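Local coordinates for LPXTG cell wall surface protein (PDB 7AVK) that probably helps to project an adhesive region from the streptococcal surface, as one SHIRT domain in the tandem-repeat stalk of a cell-wall-anchored adhesin, at residues 7-12 with 25-30. Numbering follows the deposited sequence.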
# COMPACT_ATOMS: atom_id res chain seq x y z
N HIS A 7 2.94 -2.95 -4.12
CA HIS A 7 1.96 -2.37 -3.24
C HIS A 7 0.60 -2.40 -3.90
O HIS A 7 0.48 -2.20 -5.11
CB HIS A 7 2.33 -0.92 -2.89
CG HIS A 7 3.73 -0.77 -2.31
ND1 HIS A 7 4.87 -0.78 -3.08
CD2 HIS A 7 4.15 -0.59 -1.04
CE1 HIS A 7 5.92 -0.61 -2.28
NE2 HIS A 7 5.53 -0.52 -1.01
N GLU A 8 -0.45 -2.58 -3.10
CA GLU A 8 -1.83 -2.47 -3.53
C GLU A 8 -2.58 -1.70 -2.47
O GLU A 8 -2.34 -1.92 -1.28
CB GLU A 8 -2.45 -3.86 -3.72
CG GLU A 8 -3.94 -3.77 -4.16
CD GLU A 8 -4.62 -5.05 -4.47
OE1 GLU A 8 -4.09 -6.17 -4.31
OE2 GLU A 8 -5.86 -5.02 -4.74
N PHE A 9 -3.51 -0.83 -2.88
CA PHE A 9 -4.41 -0.17 -1.96
C PHE A 9 -5.82 -0.74 -2.07
O PHE A 9 -6.27 -1.06 -3.16
CB PHE A 9 -4.50 1.34 -2.24
CG PHE A 9 -3.26 2.15 -1.92
CD1 PHE A 9 -2.29 1.77 -1.02
CD2 PHE A 9 -3.13 3.40 -2.52
CE1 PHE A 9 -1.21 2.61 -0.73
CE2 PHE A 9 -2.10 4.24 -2.22
CZ PHE A 9 -1.15 3.86 -1.32
N VAL A 10 -6.49 -0.80 -0.92
CA VAL A 10 -7.91 -1.14 -0.82
C VAL A 10 -8.60 -0.10 0.03
O VAL A 10 -7.99 0.56 0.88
CB VAL A 10 -8.12 -2.55 -0.22
CG1 VAL A 10 -7.50 -3.62 -1.14
CG2 VAL A 10 -7.63 -2.68 1.18
N SER A 11 -9.91 0.01 -0.19
CA SER A 11 -10.77 0.76 0.71
C SER A 11 -11.19 -0.12 1.89
O SER A 11 -11.68 -1.24 1.72
CB SER A 11 -12.03 1.19 -0.02
OG SER A 11 -12.92 1.74 0.94
N GLY A 12 -11.00 0.40 3.09
CA GLY A 12 -11.50 -0.22 4.30
C GLY A 12 -12.93 0.13 4.63
O GLY A 12 -13.43 -0.32 5.67
N LEU A 25 -1.27 7.80 -5.07
CA LEU A 25 -0.28 7.70 -4.02
C LEU A 25 0.34 6.31 -3.90
O LEU A 25 1.18 6.08 -3.03
CB LEU A 25 -0.88 8.16 -2.68
CG LEU A 25 -1.34 9.59 -2.66
CD1 LEU A 25 -2.21 9.86 -1.42
CD2 LEU A 25 -0.17 10.55 -2.76
N LEU A 26 -0.06 5.37 -4.75
CA LEU A 26 0.48 4.02 -4.68
C LEU A 26 1.98 4.05 -4.93
O LEU A 26 2.41 4.55 -6.00
CB LEU A 26 -0.20 3.12 -5.70
CG LEU A 26 0.10 1.63 -5.53
CD1 LEU A 26 -0.56 1.09 -4.28
CD2 LEU A 26 -0.36 0.86 -6.76
N PRO A 27 2.81 3.52 -4.05
CA PRO A 27 4.26 3.56 -4.28
C PRO A 27 4.68 2.64 -5.43
O PRO A 27 4.02 1.63 -5.73
CB PRO A 27 4.87 3.05 -2.97
CG PRO A 27 3.82 3.40 -1.95
CD PRO A 27 2.50 3.10 -2.65
N VAL A 28 5.84 2.95 -6.00
CA VAL A 28 6.46 2.10 -6.99
C VAL A 28 6.93 0.79 -6.35
O VAL A 28 7.13 0.68 -5.15
CB VAL A 28 7.59 2.81 -7.74
CG1 VAL A 28 7.11 4.07 -8.40
CG2 VAL A 28 8.80 3.08 -6.85
N ASP A 29 7.14 -0.21 -7.22
CA ASP A 29 7.68 -1.47 -6.77
C ASP A 29 9.09 -1.28 -6.24
O ASP A 29 9.87 -0.47 -6.74
CB ASP A 29 7.76 -2.47 -7.94
CG ASP A 29 6.40 -2.79 -8.60
OD1 ASP A 29 5.34 -2.51 -8.02
OD2 ASP A 29 6.46 -3.36 -9.72
N GLN A 30 9.44 -2.09 -5.26
CA GLN A 30 10.80 -2.24 -4.78
C GLN A 30 11.43 -3.41 -5.51
O GLN A 30 10.92 -4.50 -5.45
CB GLN A 30 10.83 -2.46 -3.27
CG GLN A 30 10.19 -1.35 -2.49
CD GLN A 30 10.21 -1.64 -1.00
OE1 GLN A 30 11.00 -2.50 -0.51
NE2 GLN A 30 9.35 -0.99 -0.27
O HOH W 1 4.22 -1.11 -5.95
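P27 and L26 each press an aliphatic bump against the face of an aromatic ring that rises from strand 3-11. CB of P27 stands above the middle of the H7 imidazole, a CH-pi contact with CB 3.9 Å from the ring centroid and 10° off its normal. One residue earlier, L26 does the same to F9: its CD1 sits 3.7 Å from the centroid of the phenyl ring of F9. With CG anti to the backbone N (chi1 -169°), the side chain of L26 reaches into the notch between the F9 ring and the CB and backbone carbonyl of H7, where CD1 lies 3.8 Å from H7 CB. The rim of the phenyl ring lies against the backbone at L25-L26, F9 CE2 coming 3.4 Å from L26 N, with P27 CD beside F9 CZ. The L26 and F9 side chains run antiparallel as they pass, each reaching toward the other's backbone.

The imidazole is gripped at both nitrogens. A water in its plane lies 3.0 Å from H7 ND1 and donates to P27 O and to D29 OD1, bridging strand and loop; NE2 is hydrogen-bonded to the backbone N of T42. These partners probably fix the rotation of the ring, its face against P27. In the conformer described, Q30 NE2 comes up to the edge of the H7 ring and hydrogen-bonds to T40 O and T42 OG1, while W79 meets F9 edge-to-face. Such interlocking packs the irregular connection between helix 20-23 and edge strand 30-33 over one face of the mixed beta-sheet of this SHIRT domain, a member of the ubiquitin clan.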